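Local coordinates for protein cleavage and polyadenylation specificity factor 100 KD subunit (Methanosarcina mazei, PDB 2XR1) that probably terminates transcription genome-wide as a dimeric, zinc-dependent ribonuclease that cleaves nascent RNA at the exit channel of RNA polymerase, at residues S339-G344 and V350-D355; E314-I319 and K324-N329; H399-V404 and G438-V443; I408-I413 and N571-V576; K16-L21 and V25-V30. All coordinates share one frame; numbering follows the deposited sequence.

Contact 1. Residues S339-G344 and V350-D355. With ZN (zinc ion), chain E; ZN (zinc ion), chain F.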
# COMPACT_ATOMS: atom_id res chain seq x y z
N SER B 339 -16.58 4.29 14.31
CA SER B 339 -16.38 2.90 14.04
C SER B 339 -15.22 2.37 14.85
O SER B 339 -14.11 2.79 14.64
CB SER B 339 -16.15 2.76 12.57
OG SER B 339 -17.34 3.24 11.93
N HIS B 340 -15.50 1.50 15.79
CA HIS B 340 -14.47 0.85 16.56
C HIS B 340 -14.19 -0.58 16.04
O HIS B 340 -15.11 -1.41 15.94
CB HIS B 340 -14.92 0.81 18.03
CG HIS B 340 -13.95 0.17 18.96
ND1 HIS B 340 -13.92 -1.18 19.18
CD2 HIS B 340 -12.98 0.70 19.73
CE1 HIS B 340 -12.95 -1.47 20.03
NE2 HIS B 340 -12.36 -0.34 20.38
N PHE B 341 -12.93 -0.86 15.75
CA PHE B 341 -12.51 -2.16 15.25
C PHE B 341 -11.57 -2.83 16.22
O PHE B 341 -10.49 -2.29 16.52
CB PHE B 341 -11.76 -2.01 13.96
CG PHE B 341 -12.59 -1.51 12.84
CD1 PHE B 341 -13.28 -2.39 12.03
CD2 PHE B 341 -12.67 -0.17 12.57
CE1 PHE B 341 -13.98 -1.94 10.98
CE2 PHE B 341 -13.42 0.28 11.50
CZ PHE B 341 -14.07 -0.61 10.73
N HIS B 342 -11.99 -4.00 16.68
CA HIS B 342 -11.28 -4.79 17.69
C HIS B 342 -10.66 -5.90 16.90
O HIS B 342 -11.38 -6.69 16.30
CB HIS B 342 -12.30 -5.32 18.72
CG HIS B 342 -11.73 -6.20 19.78
ND1 HIS B 342 -10.60 -5.89 20.49
CD2 HIS B 342 -12.18 -7.37 20.29
CE1 HIS B 342 -10.34 -6.85 21.36
NE2 HIS B 342 -11.29 -7.77 21.26
N ILE B 343 -9.33 -5.91 16.83
CA ILE B 343 -8.59 -6.83 15.97
C ILE B 343 -7.94 -7.92 16.77
O ILE B 343 -7.19 -7.66 17.68
CB ILE B 343 -7.53 -6.07 15.17
CG1 ILE B 343 -8.18 -4.79 14.58
CG2 ILE B 343 -6.83 -7.01 14.12
CD1 ILE B 343 -7.70 -4.42 13.29
N GLY B 344 -8.25 -9.15 16.40
CA GLY B 344 -7.71 -10.33 17.10
C GLY B 344 -8.33 -10.55 18.47
O GLY B 344 -9.42 -10.08 18.73
N VAL B 350 -8.60 0.03 16.82
CA VAL B 350 -8.47 1.25 16.07
C VAL B 350 -9.85 1.86 15.90
O VAL B 350 -10.80 1.15 15.62
CB VAL B 350 -7.78 1.03 14.68
CG1 VAL B 350 -8.32 -0.15 14.01
CG2 VAL B 350 -8.02 2.22 13.78
N VAL B 351 -9.95 3.18 16.07
CA VAL B 351 -11.18 3.90 15.86
C VAL B 351 -11.12 4.84 14.67
O VAL B 351 -10.22 5.64 14.54
CB VAL B 351 -11.54 4.73 17.07
CG1 VAL B 351 -12.60 5.68 16.74
CG2 VAL B 351 -11.98 3.79 18.24
N PHE B 352 -12.07 4.69 13.76
CA PHE B 352 -12.21 5.63 12.69
C PHE B 352 -13.35 6.47 13.10
O PHE B 352 -14.41 5.93 13.31
CB PHE B 352 -12.61 4.91 11.41
CG PHE B 352 -11.46 4.27 10.71
CD1 PHE B 352 -10.95 3.07 11.16
CD2 PHE B 352 -10.91 4.85 9.55
CE1 PHE B 352 -9.87 2.45 10.51
CE2 PHE B 352 -9.85 4.24 8.91
CZ PHE B 352 -9.32 3.03 9.39
N THR B 353 -13.19 7.78 13.16
CA THR B 353 -14.25 8.63 13.70
C THR B 353 -15.30 8.91 12.68
O THR B 353 -16.44 9.16 13.05
CB THR B 353 -13.74 10.01 14.21
OG1 THR B 353 -13.16 10.70 13.11
CG2 THR B 353 -12.69 9.88 15.31
N GLY B 354 -14.96 8.87 11.40
CA GLY B 354 -15.85 9.45 10.37
C GLY B 354 -15.97 10.94 10.72
O GLY B 354 -15.07 11.50 11.37
N ASP B 355 -17.06 11.57 10.27
CA ASP B 355 -17.36 12.94 10.61
C ASP B 355 -18.08 12.89 11.98
O ASP B 355 -18.89 11.99 12.22
CB ASP B 355 -18.24 13.56 9.54
CG ASP B 355 -17.52 13.74 8.17
OD1 ASP B 355 -16.29 13.43 8.15
OD2 ASP B 355 -18.16 14.17 7.14
ZN ZN E . -20.43 14.28 6.60
ZN ZN F . -17.55 14.29 5.13
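F341 and F352 bring their rings together on one face of an antiparallel strand pair: F341 CE2 approaches F352 CD1 to 3.7 Å. The ring planes stand 82° apart with centroids at 5.8 Å, an oblique meeting. At the root of the ring, F341 CB meets V350 CG1 at 3.9 Å; F341, V350 and F352 make this part of the face largely apolar, with S339 at the end of the pairing. On the other face H340 CD2 lies 3.6 Å from V351 CG2. With CG anti to the backbone N (chi1 -180°) the ring lies across V351 and its NE2 bonds to R373 O. The backbones fix these positions through two hydrogen-bonded pairs, S339 with F352 and F341 with V350; in the second, F341 N reaches V350 O at 2.9 Å. Further out, L202 and F200 of strand 199-203 cover the phenylalanine face. Beyond the pairing, the chain turns through G354, whose positive phi suits glycine, to D355. There OD2 bridges both zinc ions, 2.3 Å from that of chain E and 2.1 Å from that of chain F, beside H245, H247, H332, D249, H250 and H607. A hairpin with one largely apolar face, whose second strand leads on to a metal-bridging aspartate, belongs to the dinuclear metallo-beta-lactamase site.

Contact 2. Residues E314-I319 and K324-N329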
# COMPACT_ATOMS: atom_id res chain seq x y z
N GLU B 314 -23.56 0.17 19.36
CA GLU B 314 -23.18 -0.66 20.52
C GLU B 314 -23.36 -2.17 20.34
O GLU B 314 -23.34 -2.92 21.30
CB GLU B 314 -23.91 -0.21 21.80
CG GLU B 314 -23.51 1.17 22.29
CD GLU B 314 -24.04 1.47 23.71
OE1 GLU B 314 -24.65 0.57 24.38
OE2 GLU B 314 -23.85 2.62 24.16
N GLU B 315 -23.49 -2.60 19.11
CA GLU B 315 -23.78 -3.98 18.80
C GLU B 315 -22.48 -4.50 18.19
O GLU B 315 -22.13 -4.12 17.07
CB GLU B 315 -24.94 -3.99 17.82
CG GLU B 315 -25.44 -5.33 17.34
CD GLU B 315 -26.82 -5.19 16.65
OE1 GLU B 315 -26.90 -4.62 15.51
OE2 GLU B 315 -27.82 -5.62 17.26
N VAL B 316 -21.76 -5.33 18.97
CA VAL B 316 -20.46 -5.87 18.61
C VAL B 316 -20.63 -6.98 17.61
O VAL B 316 -21.29 -7.96 17.90
CB VAL B 316 -19.71 -6.47 19.83
CG1 VAL B 316 -18.34 -6.93 19.42
CG2 VAL B 316 -19.62 -5.46 20.96
N THR B 317 -19.95 -6.87 16.48
CA THR B 317 -20.30 -7.64 15.29
C THR B 317 -19.04 -8.20 14.65
O THR B 317 -18.16 -7.44 14.25
CB THR B 317 -21.02 -6.69 14.31
OG1 THR B 317 -22.14 -6.11 14.99
CG2 THR B 317 -21.52 -7.39 13.06
N ASP B 318 -18.93 -9.53 14.63
CA ASP B 318 -17.86 -10.20 13.90
C ASP B 318 -18.08 -9.91 12.41
O ASP B 318 -19.07 -10.35 11.85
CB ASP B 318 -17.86 -11.71 14.12
CG ASP B 318 -17.81 -12.11 15.60
OD1 ASP B 318 -16.93 -11.58 16.30
OD2 ASP B 318 -18.62 -12.98 16.06
N ILE B 319 -17.18 -9.14 11.79
CA ILE B 319 -17.23 -8.91 10.36
C ILE B 319 -16.17 -9.67 9.56
O ILE B 319 -16.16 -9.63 8.34
CB ILE B 319 -17.17 -7.42 10.00
CG1 ILE B 319 -15.87 -6.78 10.50
CG2 ILE B 319 -18.43 -6.76 10.52
CD1 ILE B 319 -15.71 -5.30 10.11
N LYS B 324 -13.78 -7.43 14.93
CA LYS B 324 -15.09 -7.14 15.47
C LYS B 324 -15.33 -5.66 15.37
O LYS B 324 -14.47 -4.88 15.75
CB LYS B 324 -15.18 -7.53 16.94
CG LYS B 324 -15.35 -8.97 17.15
CD LYS B 324 -15.57 -9.27 18.61
CE LYS B 324 -15.49 -10.79 18.92
NZ LYS B 324 -14.30 -11.42 18.26
N LEU B 325 -16.49 -5.28 14.90
CA LEU B 325 -16.87 -3.88 14.69
C LEU B 325 -18.00 -3.48 15.62
O LEU B 325 -18.93 -4.27 15.86
CB LEU B 325 -17.37 -3.69 13.26
CG LEU B 325 -18.11 -2.37 12.95
CD1 LEU B 325 -17.18 -1.15 13.09
CD2 LEU B 325 -18.78 -2.39 11.55
N THR B 326 -17.89 -2.26 16.17
CA THR B 326 -18.96 -1.63 16.97
C THR B 326 -19.17 -0.19 16.53
O THR B 326 -18.23 0.62 16.54
CB THR B 326 -18.64 -1.56 18.45
OG1 THR B 326 -17.91 -2.71 18.87
CG2 THR B 326 -19.94 -1.45 19.27
N PHE B 327 -20.40 0.15 16.20
CA PHE B 327 -20.69 1.54 15.89
C PHE B 327 -21.10 2.29 17.15
O PHE B 327 -21.72 1.71 18.05
CB PHE B 327 -21.84 1.63 14.89
CG PHE B 327 -21.49 1.22 13.49
CD1 PHE B 327 -20.35 1.69 12.86
CD2 PHE B 327 -22.36 0.42 12.78
CE1 PHE B 327 -20.06 1.32 11.56
CE2 PHE B 327 -22.12 0.06 11.45
CZ PHE B 327 -20.99 0.51 10.85
N HIS B 328 -20.77 3.58 17.22
CA HIS B 328 -21.20 4.44 18.32
C HIS B 328 -21.67 5.78 17.76
O HIS B 328 -21.31 6.16 16.67
CB HIS B 328 -20.06 4.69 19.30
CG HIS B 328 -19.47 3.47 19.93
ND1 HIS B 328 -19.81 3.05 21.21
CD2 HIS B 328 -18.48 2.64 19.52
CE1 HIS B 328 -19.08 1.99 21.53
NE2 HIS B 328 -18.27 1.72 20.52
N ASN B 329 -22.43 6.52 18.55
CA ASN B 329 -22.94 7.79 18.10
C ASN B 329 -21.84 8.79 17.71
O ASN B 329 -20.90 8.99 18.45
CB ASN B 329 -23.81 8.43 19.17
CG ASN B 329 -24.41 9.76 18.70
OD1 ASN B 329 -25.32 9.78 17.88
ND2 ASN B 329 -23.91 10.87 19.23
O HOH W 1 -22.32 -1.62 16.35
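D318 and K324 lie side by side on one face of a beta hairpin, strands 317-320 and 323-329, the first being an edge strand of its sheet in the metallo-beta-lactamase fold. Both side chains point the same way, and the lysine's methylenes pass beside D318 OD1, which then forms a salt bridge with K324 NZ at 3.3 Å. The lysine chain is extended until its last torsion (chi4 46°), which bends the ammonium toward the carboxylate. Opposite charges suit this partly exposed face. V316 crosses the same lysine at a slant, CG1 lying 3.7 Å from K324 CD, so the aliphatic part of the long chain is used as well as its charge.

The other face is mainly apolar, T317 apart. I319 CD1 comes over L325 CB at 3.9 Å, and both residues also pack on F341 and I242. T317 and L325 pair through their backbones, L325 N to T317 O being the straighter bond at 2.8 Å. T317 OG1 turns back to E315 O, approaching from well above the carbonyl plane. On the N-terminal side of V316 the regular pairing gives way: E314 N still bonds to F327 O, but E315 and F327 are linked through a single water, which donates to E315 O and accepts from F327 N, each at 2.6 Å.

Contact 3. Residues H399-V404 and G438-V443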
# COMPACT_ATOMS: atom_id res chain seq x y z
N HIS B 399 -27.89 34.74 15.77
CA HIS B 399 -27.35 35.27 14.52
C HIS B 399 -28.21 34.90 13.34
O HIS B 399 -28.59 35.75 12.56
CB HIS B 399 -25.91 34.79 14.28
CG HIS B 399 -25.18 35.54 13.21
ND1 HIS B 399 -23.84 35.37 12.96
CD2 HIS B 399 -25.59 36.52 12.36
CE1 HIS B 399 -23.46 36.18 11.99
NE2 HIS B 399 -24.51 36.89 11.61
N LEU B 400 -28.55 33.62 13.21
CA LEU B 400 -29.44 33.24 12.11
C LEU B 400 -30.75 34.01 12.17
O LEU B 400 -31.27 34.41 11.16
CB LEU B 400 -29.73 31.75 12.10
CG LEU B 400 -30.45 31.28 10.84
CD1 LEU B 400 -29.64 31.74 9.64
CD2 LEU B 400 -30.65 29.79 10.81
N GLN B 401 -31.30 34.20 13.37
CA GLN B 401 -32.61 34.79 13.50
C GLN B 401 -32.55 36.22 13.05
O GLN B 401 -33.43 36.67 12.36
CB GLN B 401 -33.12 34.71 14.94
CG GLN B 401 -33.47 33.30 15.34
CD GLN B 401 -33.75 33.13 16.84
OE1 GLN B 401 -33.07 33.72 17.69
NE2 GLN B 401 -34.75 32.32 17.16
N MET B 402 -31.49 36.91 13.42
CA MET B 402 -31.34 38.30 13.06
C MET B 402 -31.12 38.50 11.56
O MET B 402 -31.68 39.42 10.97
CB MET B 402 -30.21 38.94 13.87
CG MET B 402 -30.62 39.17 15.34
SD MET B 402 -31.95 40.43 15.53
CE MET B 402 -32.33 40.32 17.29
N VAL B 403 -30.32 37.64 10.94
CA VAL B 403 -30.12 37.76 9.50
C VAL B 403 -31.42 37.51 8.75
O VAL B 403 -31.77 38.27 7.84
CB VAL B 403 -29.07 36.81 9.00
CG1 VAL B 403 -29.09 36.74 7.51
CG2 VAL B 403 -27.71 37.25 9.53
N VAL B 404 -32.15 36.48 9.16
CA VAL B 404 -33.40 36.16 8.49
C VAL B 404 -34.48 37.20 8.80
O VAL B 404 -35.20 37.64 7.90
CB VAL B 404 -33.87 34.73 8.81
CG1 VAL B 404 -35.26 34.51 8.29
CG2 VAL B 404 -32.92 33.72 8.17
N GLY B 438 -42.36 34.33 17.55
CA GLY B 438 -42.51 35.66 16.96
C GLY B 438 -41.20 36.44 16.88
O GLY B 438 -41.17 37.65 17.12
N LEU B 439 -40.12 35.75 16.54
CA LEU B 439 -38.76 36.26 16.54
C LEU B 439 -38.19 36.33 15.12
O LEU B 439 -37.22 37.02 14.88
CB LEU B 439 -37.91 35.32 17.39
CG LEU B 439 -36.87 35.77 18.42
CD1 LEU B 439 -37.37 36.74 19.46
CD2 LEU B 439 -36.35 34.47 19.08
N ILE B 440 -38.76 35.57 14.19
CA ILE B 440 -38.67 35.83 12.75
C ILE B 440 -40.14 36.02 12.37
O ILE B 440 -41.00 35.51 13.08
CB ILE B 440 -38.14 34.61 11.96
CG1 ILE B 440 -36.73 34.23 12.38
CG2 ILE B 440 -38.13 34.85 10.46
CD1 ILE B 440 -36.24 32.91 11.73
N PRO B 441 -40.44 36.74 11.28
CA PRO B 441 -41.88 36.91 10.92
C PRO B 441 -42.48 35.67 10.26
O PRO B 441 -41.78 34.93 9.59
CB PRO B 441 -41.86 38.06 9.91
CG PRO B 441 -40.54 38.74 10.12
CD PRO B 441 -39.58 37.65 10.50
N GLU B 442 -43.78 35.45 10.45
CA GLU B 442 -44.43 34.28 9.85
C GLU B 442 -44.37 34.42 8.33
O GLU B 442 -44.92 35.35 7.75
CB GLU B 442 -45.86 34.05 10.36
CG GLU B 442 -46.06 34.36 11.87
CD GLU B 442 -47.23 33.61 12.52
OE1 GLU B 442 -48.37 33.69 11.99
OE2 GLU B 442 -46.98 32.94 13.57
N VAL B 443 -43.66 33.48 7.71
CA VAL B 443 -43.30 33.51 6.31
C VAL B 443 -43.00 32.06 5.92
O VAL B 443 -42.62 31.26 6.79
CB VAL B 443 -42.07 34.44 6.07
CG1 VAL B 443 -40.74 33.68 6.15
CG2 VAL B 443 -42.16 35.11 4.76
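L439, whose N closes the Schellman motif that ends helix 423-436, and I440 set their side chains against Q401 and V404 of helix 393-409. G438 is the C-prime residue of that motif; its positive phi, easy for glycine, turns the chain so that the next two residues face the neighbouring helix. Q401 and V404 are three positions apart and so present themselves on the same side of their helix. I440 slants across V404, its CG2 branch 3.6 Å from V404 CG1 and its CD1 3.9 Å from the same methyl. V404 CG1 is placed for this by standing anti to its backbone nitrogen (chi1 171°). Two beta-branched residues suit the spot, since their methyls fan out close to the backbone and pack closely where helix and loop meet.

The loop belongs to the beta-CASP domain, where strand 414-417, helix 423-436 and strand 445-448 form a beta-alpha-beta crossover in a parallel sheet. I440 also touches L431 and S434 of the crossover helix, so one isoleucine wedges between two helices. Nearer the surface, the Q401 chain stretches beyond CG and lays its amide beside L439, whose CD2 is 3.3 Å from Q401 NE2 and 3.6 Å from Q401 OE1. The NE2 end of that amide hydrogen-bonds to S434 OG of helix 423-436.

Contact 4. Residues I408-I413 and N571-V576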
# COMPACT_ATOMS: atom_id res chain seq x y z
N ILE B 408 -36.28 39.64 5.95
CA ILE B 408 -37.71 39.59 5.67
C ILE B 408 -38.34 40.96 5.90
O ILE B 408 -39.09 41.47 5.07
CB ILE B 408 -38.43 38.53 6.52
CG1 ILE B 408 -38.03 37.12 6.10
CG2 ILE B 408 -39.93 38.70 6.40
CD1 ILE B 408 -37.88 36.93 4.62
N GLU B 409 -38.02 41.57 7.04
CA GLU B 409 -38.62 42.83 7.40
C GLU B 409 -38.35 43.91 6.35
O GLU B 409 -39.10 44.89 6.26
CB GLU B 409 -38.13 43.28 8.77
CG GLU B 409 -38.94 42.72 9.92
CD GLU B 409 -38.57 43.39 11.24
OE1 GLU B 409 -38.66 44.63 11.34
OE2 GLU B 409 -38.19 42.67 12.18
N ARG B 410 -37.28 43.75 5.56
CA ARG B 410 -36.99 44.69 4.48
C ARG B 410 -37.41 44.16 3.09
O ARG B 410 -36.99 44.70 2.07
CB ARG B 410 -35.51 45.09 4.52
CG ARG B 410 -34.57 44.15 3.78
CD ARG B 410 -33.16 44.18 4.36
NE ARG B 410 -32.20 43.51 3.48
CZ ARG B 410 -31.19 42.76 3.89
NH1 ARG B 410 -30.99 42.52 5.19
NH2 ARG B 410 -30.37 42.20 2.99
N GLY B 411 -38.23 43.11 3.06
CA GLY B 411 -38.84 42.63 1.81
C GLY B 411 -38.03 41.67 0.96
O GLY B 411 -38.46 41.26 -0.11
N GLY B 412 -36.86 41.30 1.42
CA GLY B 412 -36.04 40.33 0.70
C GLY B 412 -36.35 38.91 1.11
O GLY B 412 -37.04 38.67 2.11
N ILE B 413 -35.85 37.97 0.33
CA ILE B 413 -36.00 36.57 0.64
C ILE B 413 -34.62 35.91 0.88
O ILE B 413 -33.60 36.33 0.33
CB ILE B 413 -36.87 35.88 -0.42
CG1 ILE B 413 -36.16 35.67 -1.76
CG2 ILE B 413 -38.11 36.74 -0.72
CD1 ILE B 413 -37.21 35.65 -2.97
N ASN B 571 -25.67 40.92 -6.65
CA ASN B 571 -25.72 42.08 -5.78
C ASN B 571 -26.26 41.74 -4.40
O ASN B 571 -26.39 42.62 -3.56
CB ASN B 571 -26.61 43.14 -6.39
CG ASN B 571 -26.19 43.51 -7.80
OD1 ASN B 571 -25.30 42.88 -8.38
ND2 ASN B 571 -26.84 44.53 -8.38
N MET B 572 -26.59 40.47 -4.16
CA MET B 572 -27.34 40.12 -2.94
C MET B 572 -26.42 39.97 -1.74
O MET B 572 -25.32 39.44 -1.86
CB MET B 572 -28.16 38.83 -3.15
CG MET B 572 -27.45 37.51 -2.86
SD MET B 572 -28.52 36.09 -3.21
CE MET B 572 -27.64 35.28 -4.53
N GLU B 573 -26.88 40.44 -0.59
CA GLU B 573 -26.18 40.30 0.69
C GLU B 573 -25.73 38.87 0.94
O GLU B 573 -26.44 37.92 0.60
CB GLU B 573 -27.10 40.76 1.83
CG GLU B 573 -26.45 40.80 3.23
CD GLU B 573 -27.39 41.40 4.29
OE1 GLU B 573 -27.70 42.62 4.21
OE2 GLU B 573 -27.83 40.64 5.19
N VAL B 574 -24.55 38.73 1.53
CA VAL B 574 -23.98 37.44 1.88
C VAL B 574 -23.68 37.43 3.37
O VAL B 574 -22.97 38.30 3.86
CB VAL B 574 -22.67 37.21 1.11
CG1 VAL B 574 -21.94 35.98 1.61
CG2 VAL B 574 -22.97 37.11 -0.35
N GLN B 575 -24.25 36.50 4.12
CA GLN B 575 -23.90 36.37 5.53
C GLN B 575 -23.45 34.97 5.79
O GLN B 575 -23.90 34.04 5.14
CB GLN B 575 -25.06 36.77 6.44
CG GLN B 575 -25.36 38.29 6.44
CD GLN B 575 -24.83 39.06 7.65
OE1 GLN B 575 -24.20 38.49 8.54
NE2 GLN B 575 -25.13 40.34 7.70
N VAL B 576 -22.51 34.82 6.72
CA VAL B 576 -21.98 33.52 7.07
C VAL B 576 -22.34 33.26 8.53
O VAL B 576 -21.95 34.02 9.41
CB VAL B 576 -20.44 33.51 6.88
CG1 VAL B 576 -19.87 32.18 7.29
CG2 VAL B 576 -20.07 33.82 5.44
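The guanidinium of R410 and the carboxylate of E573 meet with their planes turned 47° apart. E573 OE2 lies at the edge of the guanidinium, in its plane, yet stays 3.7 Å from R410 NH1; E573 OE1 comes in obliquely and is the nearer oxygen, 3.0 Å from R410 NH2. OE1 also lies 3.4 Å from R410 NH1. The salt bridge therefore rests chiefly on one nitrogen and one oxygen, and differs from the flat, two-pronged pairing of coplanar groups. Flexible, charged residues suit this surface position, where the partners are only partly covered.

Long chains make the reach possible. R410 sends CG between its backbone nitrogen and carbonyl carbon (chi1 86°) and then runs extended to NE, while E573 puts CG anti to its nitrogen (chi1 -174°) and continues straight toward the arginine. Their backbones sit on different elements of the beta-CASP domain: R410 is the first residue after helix 393-409, and E573 begins strand 573-576, an edge strand of the six-stranded parallel sheet. T533, on the neighbouring strand 533-536, touches both side chains. After R410 the chain turns at G411, whose positive phi favours glycine and whose N bonds back to I408 O at 2.7 Å. G412 and I413 then lead toward strand 414-417, and I413 N is taken up by N532 OD1.

Contact 5. Residues K16-L21 and V25-V30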
# COMPACT_ATOMS: atom_id res chain seq x y z
N LYS B 16 -24.46 -28.64 20.11
CA LYS B 16 -24.18 -27.82 21.30
C LYS B 16 -25.44 -27.15 21.82
O LYS B 16 -25.78 -27.26 22.99
CB LYS B 16 -23.16 -26.73 20.94
CG LYS B 16 -21.75 -26.96 21.46
CD LYS B 16 -21.57 -26.29 22.82
CE LYS B 16 -20.17 -26.54 23.41
NZ LYS B 16 -19.12 -25.73 22.72
N ILE B 17 -26.13 -26.43 20.95
CA ILE B 17 -27.36 -25.72 21.29
C ILE B 17 -28.42 -26.68 21.83
O ILE B 17 -29.00 -26.45 22.89
CB ILE B 17 -27.94 -25.04 20.06
CG1 ILE B 17 -27.28 -23.68 19.85
CG2 ILE B 17 -29.44 -24.87 20.22
CD1 ILE B 17 -27.10 -23.34 18.40
N GLU B 18 -28.65 -27.76 21.11
CA GLU B 18 -29.74 -28.67 21.43
C GLU B 18 -29.65 -29.25 22.84
O GLU B 18 -30.68 -29.45 23.48
CB GLU B 18 -29.84 -29.78 20.39
CG GLU B 18 -30.11 -29.22 19.03
CD GLU B 18 -31.00 -30.08 18.20
OE1 GLU B 18 -30.67 -31.28 18.06
OE2 GLU B 18 -31.99 -29.53 17.66
N LYS B 19 -28.44 -29.50 23.32
CA LYS B 19 -28.26 -29.93 24.71
C LYS B 19 -28.17 -28.78 25.72
O LYS B 19 -27.93 -29.01 26.90
CB LYS B 19 -27.05 -30.87 24.86
CG LYS B 19 -25.72 -30.31 24.37
CD LYS B 19 -24.66 -31.40 24.25
CE LYS B 19 -25.07 -32.54 23.30
NZ LYS B 19 -23.90 -33.27 22.73
N ASN B 20 -28.35 -27.54 25.27
CA ASN B 20 -28.51 -26.42 26.20
C ASN B 20 -29.95 -25.98 26.34
O ASN B 20 -30.29 -25.30 27.30
CB ASN B 20 -27.63 -25.21 25.81
CG ASN B 20 -26.39 -25.05 26.72
OD1 ASN B 20 -26.20 -25.82 27.66
ND2 ASN B 20 -25.56 -24.05 26.42
N LEU B 21 -30.80 -26.39 25.39
CA LEU B 21 -32.20 -25.94 25.34
C LEU B 21 -33.04 -26.58 26.44
O LEU B 21 -32.86 -27.75 26.75
CB LEU B 21 -32.82 -26.23 23.96
CG LEU B 21 -32.40 -25.38 22.74
CD1 LEU B 21 -33.02 -25.90 21.46
CD2 LEU B 21 -32.74 -23.91 22.88
N VAL B 25 -38.41 -27.13 23.88
CA VAL B 25 -37.98 -26.16 22.92
C VAL B 25 -37.09 -26.81 21.88
O VAL B 25 -36.08 -27.44 22.21
CB VAL B 25 -37.27 -25.00 23.63
CG1 VAL B 25 -36.78 -23.96 22.65
CG2 VAL B 25 -38.24 -24.39 24.65
N THR B 26 -37.46 -26.65 20.61
CA THR B 26 -36.69 -27.24 19.52
C THR B 26 -36.25 -26.23 18.50
O THR B 26 -36.86 -25.18 18.35
CB THR B 26 -37.50 -28.30 18.80
OG1 THR B 26 -38.70 -27.72 18.27
CG2 THR B 26 -37.80 -29.48 19.75
N ILE B 27 -35.17 -26.56 17.81
CA ILE B 27 -34.75 -25.82 16.62
C ILE B 27 -34.69 -26.79 15.46
O ILE B 27 -34.56 -27.99 15.67
CB ILE B 27 -33.37 -25.13 16.78
CG1 ILE B 27 -32.28 -26.16 17.15
CG2 ILE B 27 -33.46 -24.00 17.76
CD1 ILE B 27 -30.89 -25.63 17.19
N THR B 28 -34.81 -26.25 14.25
CA THR B 28 -34.67 -27.02 13.02
C THR B 28 -33.23 -26.89 12.49
O THR B 28 -32.50 -27.87 12.45
CB THR B 28 -35.71 -26.61 11.94
OG1 THR B 28 -35.69 -25.19 11.72
CG2 THR B 28 -37.09 -27.01 12.36
N ASP B 29 -32.83 -25.69 12.09
CA ASP B 29 -31.52 -25.46 11.49
C ASP B 29 -30.77 -24.34 12.20
O ASP B 29 -31.35 -23.51 12.93
CB ASP B 29 -31.62 -25.14 9.98
CG ASP B 29 -31.56 -26.40 9.08
OD1 ASP B 29 -32.48 -27.24 9.18
OD2 ASP B 29 -30.60 -26.53 8.27
N VAL B 30 -29.46 -24.36 11.95
CA VAL B 30 -28.52 -23.38 12.43
C VAL B 30 -27.66 -22.92 11.22
O VAL B 30 -27.09 -23.74 10.50
CB VAL B 30 -27.72 -24.00 13.60
CG1 VAL B 30 -26.36 -23.43 13.73
CG2 VAL B 30 -28.48 -23.82 14.88
O HOH W 2 -34.32 -29.11 18.74
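I27 inserts its side chain among I17, E18 and L21 at the end of helix 7-18. From CB the chain forks. The CG2 branch heads for L21, lying 4.2 Å from its CD1. CG1 takes the position between the backbone nitrogen and the carbonyl carbon (chi1 57°), passes E18 OE2 at 3.4 Å, and carries on extended to CD1. That tip crosses I17 at about a right angle and meets its CG2 at 3.4 Å. I17 uses its other branch for V30, I17 CD1 to V30 CG2 at 3.8 Å, while L21 lays CD2 on V25 CG1 at 4.0 Å. V25, I27 and V30 all point to the segment 16-21, whereas T26 and T28 turn away and find polar partners, T26 OG1 with E43 and T28 OG1 with D70. Branched aliphatics suit the inward positions, where L39, F47 and L57 complete the core.

The segments are the end of the first helix with the turn after it, and the link that leads into strand 30-33, in the first KH domain, whose helix and strand order is that of a type II KH fold. Beside the apolar cluster, one water donates to E18 OE2, 2.6 Å away, and accepts from I27 N at 2.8 Å. Because E18 OE2 also forms a salt bridge with K14, the carboxylate is probably kept ionised, and through the water it satisfies a backbone N-H beside an otherwise apolar interface.

From the N terminus, contact 5 comes first and closes a short loop after the opening helix of the first KH domain, about 26 Å, centre to centre, from contact 2. Contacts 2 and 1 follow in series, each closing a hairpin; strands 323-329 and 337-343 are neighbours, so the two hairpins form four consecutive antiparallel strands of a metallo-beta-lactamase sheet, the last leading to the zinc site. Contacts 3 and 4 lie in the beta-CASP domain and cross along the chain. Both begin on helix 393-409, joining it to the loop before strand 445-448 and, over 157 residues, to edge strand 573-576; they touch where P441 meets I408 and H399 meets Q575.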